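Local atomic coordinates of antifreeze protein (Marinomonas primoryensis, PDB entry 3P4G), a protein that probably binds ice through ordered waters held on the surface of a right-handed, calcium-dependent beta-helix, and so acts as a hyperactive antifreeze. Residues A155-H166 against M174-R185; K192-L203 against E211-I222. All blocks are in the same frame, centred on the assembly; numbering follows the deposited sequence.

In the fold
Contact 1 (155-166 with 174-185) and contact 2 (192-203 with 211-222) each pair successive coils of one beta-helix, in series along the chain, centres about 9 Å apart. Segments 174-185 and 192-203 are neighbours: strands 180-183 and 201-204 adjoin, and the two share a calcium ion. Both contacts are partly buried, centred about 4 Å (contact 1) and 10 Å (contact 2) from the chain's centre: aspartates and turn carbonyls enclose calcium within the turn, aliphatic side chains fill the interior, some turn residues are exposed, and the outward faces mix polar with aliphatic groups. Contact 1 adds a His-Arg stack, whereas contact 2 includes strands on both sides of its calcium turn and a surface salt bridge.

Contact 1 (A155-H166 against M174-R185); sequences AGTGNDNLIIGH and MGTDNDTVEVGR. With CA (calcium ion), chain K; CA (calcium ion), chain J; CA (calcium ion), chain L.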
# COMPACT_ATOMS: atom_id res chain seq x y z
N ALA A 155 1.22 -5.81 5.20
CA ALA A 155 -0.09 -6.42 4.98
C ALA A 155 -0.09 -7.95 5.22
O ALA A 155 -1.17 -8.59 5.45
CB ALA A 155 -0.60 -6.05 3.59
N GLY A 156 1.12 -8.52 5.16
CA GLY A 156 1.41 -9.95 5.46
C GLY A 156 1.05 -10.91 4.36
O GLY A 156 0.72 -10.54 3.20
N THR A 157 1.03 -12.18 4.72
CA THR A 157 0.46 -13.15 3.85
C THR A 157 -1.01 -12.83 3.68
O THR A 157 -1.61 -12.00 4.41
CB THR A 157 0.63 -14.58 4.43
OG1 THR A 157 -0.26 -14.73 5.55
CG2 THR A 157 2.12 -14.87 4.81
N GLY A 158 -1.59 -13.45 2.66
CA GLY A 158 -2.98 -13.19 2.29
C GLY A 158 -3.17 -12.21 1.13
O GLY A 158 -2.31 -11.37 0.84
N ASN A 159 -4.31 -12.31 0.50
CA ASN A 159 -4.74 -11.37 -0.54
C ASN A 159 -5.29 -10.09 0.13
O ASN A 159 -6.46 -10.02 0.49
CB ASN A 159 -5.83 -12.01 -1.40
CG ASN A 159 -5.41 -13.32 -2.02
OD1 ASN A 159 -4.34 -13.43 -2.61
ND2 ASN A 159 -6.28 -14.28 -1.95
N ASP A 160 -4.40 -9.11 0.34
CA ASP A 160 -4.73 -7.91 1.13
C ASP A 160 -5.09 -6.73 0.24
O ASP A 160 -4.57 -6.58 -0.89
CB ASP A 160 -3.52 -7.51 2.01
CG ASP A 160 -3.03 -8.71 2.90
OD1 ASP A 160 -3.79 -9.20 3.78
OD2 ASP A 160 -1.88 -9.17 2.74
N ASN A 161 -5.92 -5.86 0.78
CA ASN A 161 -6.35 -4.67 0.07
C ASN A 161 -6.00 -3.47 0.94
O ASN A 161 -6.39 -3.42 2.13
CB ASN A 161 -7.84 -4.69 -0.18
CG ASN A 161 -8.28 -3.48 -1.00
OD1 ASN A 161 -7.80 -3.30 -2.10
ND2 ASN A 161 -9.14 -2.62 -0.44
N LEU A 162 -5.19 -2.57 0.38
CA LEU A 162 -4.73 -1.36 1.08
C LEU A 162 -5.19 -0.13 0.29
O LEU A 162 -4.83 0.01 -0.88
CB LEU A 162 -3.21 -1.38 1.22
CG LEU A 162 -2.59 -0.08 1.79
CD1 LEU A 162 -3.20 0.27 3.17
CD2 LEU A 162 -1.08 -0.29 1.88
N ILE A 163 -5.97 0.75 0.93
CA ILE A 163 -6.40 1.99 0.30
C ILE A 163 -5.93 3.15 1.21
O ILE A 163 -6.24 3.15 2.41
CB ILE A 163 -7.94 2.13 0.16
CG1 ILE A 163 -8.56 1.07 -0.72
CG2 ILE A 163 -8.30 3.50 -0.46
CD1 ILE A 163 -10.09 1.34 -1.00
N ILE A 164 -5.06 4.00 0.67
CA ILE A 164 -4.47 5.20 1.38
C ILE A 164 -5.00 6.44 0.76
O ILE A 164 -4.89 6.64 -0.45
CB ILE A 164 -2.98 5.15 1.20
CG1 ILE A 164 -2.52 3.87 1.85
CG2 ILE A 164 -2.26 6.46 1.78
CD1 ILE A 164 -1.13 3.40 1.36
N GLY A 165 -5.54 7.34 1.58
CA GLY A 165 -6.08 8.59 1.02
C GLY A 165 -5.02 9.55 0.51
O GLY A 165 -5.21 10.22 -0.49
N HIS A 166 -3.98 9.72 1.31
CA HIS A 166 -2.94 10.70 0.98
C HIS A 166 -1.59 10.08 0.53
O HIS A 166 -1.55 9.32 -0.45
CB HIS A 166 -2.80 11.72 2.12
CG HIS A 166 -4.06 12.46 2.45
ND1 HIS A 166 -4.20 13.22 3.60
CD2 HIS A 166 -5.24 12.56 1.79
CE1 HIS A 166 -5.41 13.77 3.61
NE2 HIS A 166 -6.06 13.39 2.52
N MET A 174 3.38 -5.48 0.97
CA MET A 174 2.13 -6.20 0.89
C MET A 174 2.28 -7.67 1.07
O MET A 174 1.26 -8.38 1.24
CB MET A 174 1.43 -5.87 -0.43
CG MET A 174 1.08 -4.36 -0.56
SD MET A 174 0.02 -3.72 0.77
CE MET A 174 -1.55 -4.60 0.48
N GLY A 175 3.51 -8.16 1.04
CA GLY A 175 3.77 -9.55 1.40
C GLY A 175 3.27 -10.54 0.34
O GLY A 175 2.95 -10.16 -0.82
N THR A 176 3.21 -11.79 0.70
CA THR A 176 2.84 -12.84 -0.26
C THR A 176 1.37 -12.67 -0.68
O THR A 176 0.61 -11.84 -0.11
CB THR A 176 3.03 -14.26 0.30
OG1 THR A 176 2.07 -14.49 1.35
CG2 THR A 176 4.53 -14.49 0.83
N ASP A 177 1.00 -13.47 -1.68
CA ASP A 177 -0.39 -13.49 -2.27
C ASP A 177 -0.73 -12.22 -3.07
O ASP A 177 0.15 -11.37 -3.33
CB ASP A 177 -1.40 -13.87 -1.16
CG ASP A 177 -1.00 -15.16 -0.48
OD1 ASP A 177 -0.58 -15.12 0.71
OD2 ASP A 177 -1.05 -16.23 -1.17
N ASN A 178 -1.98 -12.13 -3.48
CA ASN A 178 -2.38 -11.21 -4.58
C ASN A 178 -3.02 -9.97 -3.96
O ASN A 178 -4.19 -9.96 -3.55
CB ASN A 178 -3.32 -11.89 -5.50
CG ASN A 178 -2.73 -13.19 -6.06
OD1 ASN A 178 -1.52 -13.31 -6.32
ND2 ASN A 178 -3.61 -14.17 -6.26
N ASP A 179 -2.20 -8.96 -3.84
CA ASP A 179 -2.57 -7.76 -3.12
C ASP A 179 -2.89 -6.56 -4.03
O ASP A 179 -2.35 -6.45 -5.14
CB ASP A 179 -1.39 -7.30 -2.27
CG ASP A 179 -0.88 -8.40 -1.32
OD1 ASP A 179 -1.60 -8.80 -0.36
OD2 ASP A 179 0.26 -8.87 -1.49
N THR A 180 -3.72 -5.65 -3.50
CA THR A 180 -4.13 -4.39 -4.19
C THR A 180 -3.72 -3.25 -3.30
O THR A 180 -3.95 -3.29 -2.08
CB THR A 180 -5.61 -4.29 -4.41
OG1 THR A 180 -5.96 -5.30 -5.37
CG2 THR A 180 -6.01 -2.89 -4.92
N VAL A 181 -3.08 -2.26 -3.91
CA VAL A 181 -2.80 -0.98 -3.20
C VAL A 181 -3.33 0.14 -4.09
O VAL A 181 -3.10 0.15 -5.31
CB VAL A 181 -1.29 -0.76 -3.02
CG1 VAL A 181 -1.00 0.58 -2.29
CG2 VAL A 181 -0.68 -1.95 -2.22
N GLU A 182 -3.99 1.08 -3.44
CA GLU A 182 -4.30 2.37 -4.09
C GLU A 182 -3.80 3.51 -3.18
O GLU A 182 -4.14 3.57 -1.98
CB GLU A 182 -5.82 2.49 -4.26
CG GLU A 182 -6.42 1.41 -5.23
CD GLU A 182 -7.93 1.42 -5.34
OE1 GLU A 182 -8.60 2.04 -4.49
OE2 GLU A 182 -8.46 0.74 -6.25
N VAL A 183 -2.97 4.37 -3.75
CA VAL A 183 -2.44 5.55 -3.03
C VAL A 183 -3.09 6.76 -3.63
O VAL A 183 -2.92 7.02 -4.83
CB VAL A 183 -0.89 5.64 -3.21
CG1 VAL A 183 -0.35 6.88 -2.46
CG2 VAL A 183 -0.16 4.34 -2.71
N GLY A 184 -3.80 7.56 -2.82
CA GLY A 184 -4.60 8.67 -3.34
C GLY A 184 -3.74 9.83 -3.77
O GLY A 184 -4.10 10.59 -4.66
N ARG A 185 -2.57 9.98 -3.11
CA ARG A 185 -1.65 11.02 -3.49
C ARG A 185 -0.29 10.47 -3.88
O ARG A 185 -0.23 9.65 -4.79
CB ARG A 185 -1.63 12.16 -2.46
CG ARG A 185 -3.01 12.80 -2.36
CD ARG A 185 -3.11 13.95 -1.35
NE ARG A 185 -4.53 14.34 -1.29
CZ ARG A 185 -5.04 15.23 -0.45
NH1 ARG A 185 -4.27 15.87 0.41
NH2 ARG A 185 -6.36 15.48 -0.48
CA CA K . -0.37 -10.05 1.16
CA CA J . -2.66 -10.31 5.44
CA CA L . 1.84 -9.71 -2.99
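Strands 161-164 and 180-183 run parallel, their axes 4.8 Å apart and 1° from exact alignment, joined by backbone hydrogen bonds from Thr180 N to Asp160 O through Gly184 N to Ile164 O. Ahead of the strands, one calcium ion sits between the turns, bound by Gly156 O, Gly158 O and Asp160 OD2 from one coil and Met174 O, Thr176 O and Asp179 OD1 from the other. Asp179 OD1 also accepts Asp160 N at 2.9 Å, on its anti side, while OD2 binds the next calcium; metals and amide together fix the carboxylate's rotation. At the tip of the turn, Asp177 OD1 is gripped from opposite faces of its plane, by Gly158 N at 2.8 Å and by Thr176 OG1. Asn159 OD1 takes Asn178 N at 2.8 Å in its carbonyl plane. Inside, Met174 bends at chi2 (-58°) and chi3 (-67°), which brings CE back to Ala155 CB at 3.6 Å and Leu162 CB at 3.7 Å. At the far end the extended Arg185 runs alongside His166 and lays its guanidinium flat on the ring, centres 3.9 Å apart, with NH1 over the ring centre. Shared aspartates bridging a row of calcium ions, with one strand stacked upon the next, mark the calcium-binding parallel beta-helix of this antifreeze protein.

Contact 2 (K192-L203 against E211-I222); sequences KVLLDTGDDSLL and EVDGGTGNDTII. With CA (calcium ion), chain M; CA (calcium ion), chain L; CA (calcium ion), chain N.
Lys192 and Glu211 run side by side from adjacent strands, and their salt bridge, NZ to OE1 at 2.8 Å, meets the carboxylate from above its plane. The lysine chain is extended as far as CE and turns at chi4 (-61°), which swings NZ onto the acid. With an alanine in place of Lys192, the Glu211 carboxylate would probably lose this cationic mate and be freer to turn.

Calcium dominates the turn. Asp196 O, Gly198 O, Asp200 OD2, Gly214 O, Thr216 O and Asp219 OD1 enclose one ion, and the other carboxylate oxygens of Asp200 and Asp219 bind the ions before and after it. Asp200 N gives Asp219 OD1 a bond of 2.8 Å on its anti lone pair.

Among the other polar links, Asp199 OD1 accepts Asn218 N at 2.8 Å, from above the carboxylate plane. Asp213 OD1 closes an Asx turn onto Gly215 N, and a water joins Asp196 OD2 to Thr216 N.

Of the apolar contacts, one crosses the interior between the two sheets: Leu202 CD2 meets Val212 tip to tip, 3.5 Å from CG1, tighter than usual. On the outward face, Leu203 CD1 rests on Ile222 CG2 at 3.7 Å.

Backbone bonds join strand 192-194 to 211-213 and strand 201-203 to 220-222, both pairs parallel with axes 4.8 Å apart. Strands 171-173 and 180-183 flank segment 192-203, where Val181 touches Val193, Leu195 and Leu202, and strand 239-242 packs beyond Thr220 and Ile222.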
# COMPACT_ATOMS: atom_id res chain seq x y z
N LYS A 192 8.06 3.74 0.02
CA LYS A 192 8.17 2.58 -0.87
C LYS A 192 6.89 1.80 -0.84
O LYS A 192 6.25 1.68 0.23
CB LYS A 192 9.29 1.66 -0.42
CG LYS A 192 10.64 2.38 -0.37
CD LYS A 192 11.81 1.40 -0.27
CE LYS A 192 13.08 2.14 0.13
NZ LYS A 192 13.48 3.20 -0.87
N VAL A 193 6.55 1.18 -1.97
CA VAL A 193 5.43 0.21 -1.99
C VAL A 193 6.00 -1.01 -2.66
O VAL A 193 6.36 -0.96 -3.83
CB VAL A 193 4.17 0.68 -2.74
CG1 VAL A 193 3.11 -0.49 -2.88
CG2 VAL A 193 3.54 1.85 -2.01
N LEU A 194 6.11 -2.08 -1.87
CA LEU A 194 6.67 -3.37 -2.30
C LEU A 194 5.51 -4.35 -2.31
O LEU A 194 4.95 -4.66 -1.25
CB LEU A 194 7.78 -3.78 -1.29
CG LEU A 194 8.77 -2.66 -0.98
CD1 LEU A 194 9.82 -3.13 0.12
CD2 LEU A 194 9.49 -2.22 -2.26
N LEU A 195 5.13 -4.80 -3.50
CA LEU A 195 3.93 -5.67 -3.66
C LEU A 195 4.31 -7.14 -3.39
O LEU A 195 3.45 -7.98 -3.03
CB LEU A 195 3.27 -5.44 -5.05
CG LEU A 195 2.94 -4.00 -5.36
CD1 LEU A 195 2.48 -3.90 -6.85
CD2 LEU A 195 1.83 -3.44 -4.44
N ASP A 196 5.60 -7.42 -3.52
CA ASP A 196 6.22 -8.72 -3.19
C ASP A 196 5.67 -9.89 -4.07
O ASP A 196 5.17 -9.66 -5.18
CB ASP A 196 6.05 -8.97 -1.69
CG ASP A 196 7.21 -9.80 -1.09
OD1 ASP A 196 7.56 -9.63 0.07
OD2 ASP A 196 7.82 -10.59 -1.82
N THR A 197 5.74 -11.12 -3.59
CA THR A 197 5.25 -12.26 -4.39
C THR A 197 3.73 -12.15 -4.63
O THR A 197 3.00 -11.41 -3.93
CB THR A 197 5.63 -13.63 -3.80
OG1 THR A 197 4.75 -13.97 -2.72
CG2 THR A 197 7.11 -13.67 -3.33
N GLY A 198 3.23 -12.89 -5.62
CA GLY A 198 1.82 -12.78 -6.00
C GLY A 198 1.62 -11.87 -7.20
O GLY A 198 2.53 -11.12 -7.67
N ASP A 199 0.32 -11.94 -7.61
CA ASP A 199 -0.08 -11.17 -8.82
C ASP A 199 -0.74 -9.92 -8.29
O ASP A 199 -1.90 -9.95 -7.85
CB ASP A 199 -1.03 -11.97 -9.72
CG ASP A 199 -0.34 -13.12 -10.43
OD1 ASP A 199 0.91 -13.13 -10.45
OD2 ASP A 199 -0.96 -14.05 -10.98
N ASP A 200 0.05 -8.81 -8.15
CA ASP A 200 -0.40 -7.62 -7.41
C ASP A 200 -0.81 -6.45 -8.29
O ASP A 200 -0.29 -6.34 -9.41
CB ASP A 200 0.71 -7.16 -6.50
CG ASP A 200 1.22 -8.30 -5.56
OD1 ASP A 200 0.56 -8.68 -4.57
OD2 ASP A 200 2.32 -8.78 -5.80
N SER A 201 -1.65 -5.55 -7.73
CA SER A 201 -2.10 -4.36 -8.43
C SER A 201 -1.78 -3.13 -7.59
O SER A 201 -2.08 -3.11 -6.41
CB SER A 201 -3.62 -4.42 -8.67
OG SER A 201 -3.92 -3.16 -9.30
N LEU A 202 -1.15 -2.12 -8.22
CA LEU A 202 -0.93 -0.81 -7.60
C LEU A 202 -1.46 0.34 -8.49
O LEU A 202 -1.18 0.40 -9.69
CB LEU A 202 0.58 -0.62 -7.32
CG LEU A 202 0.97 0.80 -6.90
CD1 LEU A 202 0.28 1.28 -5.58
CD2 LEU A 202 2.48 0.94 -6.77
N LEU A 203 -2.14 1.29 -7.86
CA LEU A 203 -2.48 2.53 -8.50
C LEU A 203 -2.00 3.66 -7.62
O LEU A 203 -2.34 3.70 -6.43
CB LEU A 203 -4.01 2.65 -8.63
CG LEU A 203 -4.52 4.05 -9.06
CD1 LEU A 203 -3.94 4.47 -10.43
CD2 LEU A 203 -6.06 4.12 -9.11
N GLU A 211 9.89 4.68 -4.38
CA GLU A 211 10.11 3.45 -5.13
C GLU A 211 8.87 2.55 -5.08
O GLU A 211 8.15 2.52 -4.05
CB GLU A 211 11.29 2.67 -4.53
CG GLU A 211 12.62 3.49 -4.54
CD GLU A 211 13.82 2.61 -4.32
OE1 GLU A 211 13.84 1.87 -3.31
OE2 GLU A 211 14.73 2.65 -5.17
N VAL A 212 8.70 1.79 -6.15
CA VAL A 212 7.66 0.75 -6.27
C VAL A 212 8.34 -0.51 -6.79
O VAL A 212 9.21 -0.46 -7.68
CB VAL A 212 6.55 1.18 -7.24
CG1 VAL A 212 5.68 -0.02 -7.73
CG2 VAL A 212 5.71 2.32 -6.65
N ASP A 213 7.94 -1.66 -6.22
CA ASP A 213 8.48 -2.93 -6.68
C ASP A 213 7.29 -3.87 -6.80
O ASP A 213 6.58 -4.12 -5.80
CB ASP A 213 9.49 -3.47 -5.66
CG ASP A 213 10.35 -4.58 -6.21
OD1 ASP A 213 9.88 -5.38 -7.04
OD2 ASP A 213 11.59 -4.57 -5.93
N GLY A 214 7.09 -4.40 -7.99
CA GLY A 214 5.98 -5.37 -8.26
C GLY A 214 6.30 -6.72 -7.63
O GLY A 214 5.39 -7.52 -7.26
N GLY A 215 7.60 -7.02 -7.50
CA GLY A 215 8.08 -8.30 -6.99
C GLY A 215 7.81 -9.41 -8.00
O GLY A 215 7.59 -9.16 -9.19
N THR A 216 7.94 -10.64 -7.55
CA THR A 216 7.64 -11.76 -8.47
C THR A 216 6.15 -11.75 -8.78
O THR A 216 5.40 -10.96 -8.20
CB THR A 216 8.03 -13.14 -7.91
OG1 THR A 216 7.18 -13.43 -6.79
CG2 THR A 216 9.57 -13.10 -7.51
N GLY A 217 5.74 -12.58 -9.71
CA GLY A 217 4.32 -12.62 -10.15
C GLY A 217 4.06 -11.60 -11.26
O GLY A 217 4.95 -10.81 -11.63
N ASN A 218 2.85 -11.63 -11.80
CA ASN A 218 2.45 -10.78 -12.96
C ASN A 218 1.67 -9.62 -12.40
O ASN A 218 0.48 -9.75 -12.04
CB ASN A 218 1.53 -11.60 -13.86
CG ASN A 218 2.17 -12.88 -14.32
OD1 ASN A 218 3.37 -12.96 -14.54
ND2 ASN A 218 1.36 -13.90 -14.48
N ASP A 219 2.35 -8.48 -12.30
CA ASP A 219 1.79 -7.31 -11.63
C ASP A 219 1.36 -6.19 -12.56
O ASP A 219 1.89 -6.06 -13.68
CB ASP A 219 2.88 -6.76 -10.72
CG ASP A 219 3.44 -7.83 -9.78
OD1 ASP A 219 2.71 -8.32 -8.90
OD2 ASP A 219 4.62 -8.14 -9.91
N THR A 220 0.39 -5.41 -12.07
CA THR A 220 -0.05 -4.20 -12.74
C THR A 220 0.30 -3.00 -11.89
O THR A 220 -0.15 -2.91 -10.75
CB THR A 220 -1.57 -4.24 -12.97
OG1 THR A 220 -1.91 -5.32 -13.84
CG2 THR A 220 -2.05 -2.95 -13.58
N ILE A 221 1.06 -2.07 -12.46
CA ILE A 221 1.41 -0.81 -11.75
C ILE A 221 0.99 0.35 -12.59
O ILE A 221 1.44 0.46 -13.76
CB ILE A 221 2.93 -0.80 -11.54
CG1 ILE A 221 3.31 -1.87 -10.49
CG2 ILE A 221 3.42 0.60 -11.08
CD1 ILE A 221 4.81 -2.27 -10.62
N ILE A 222 0.21 1.26 -12.01
CA ILE A 222 -0.25 2.45 -12.70
C ILE A 222 0.12 3.69 -11.86
O ILE A 222 -0.26 3.78 -10.66
CB ILE A 222 -1.75 2.45 -12.88
CG1 ILE A 222 -2.18 1.24 -13.74
CG2 ILE A 222 -2.21 3.76 -13.59
CD1 ILE A 222 -3.72 0.97 -13.76
CA CA M . 4.04 -9.36 -7.28
CA CA L . 1.84 -9.71 -2.99
CA CA N . 6.40 -8.91 -11.33
O HOH W 1 8.84 -10.58 -4.76
O HOH W 2 8.24 -6.28 -3.84
O HOH W 3 4.62 -14.69 -7.30
O HOH W 4 -1.44 -13.65 -13.48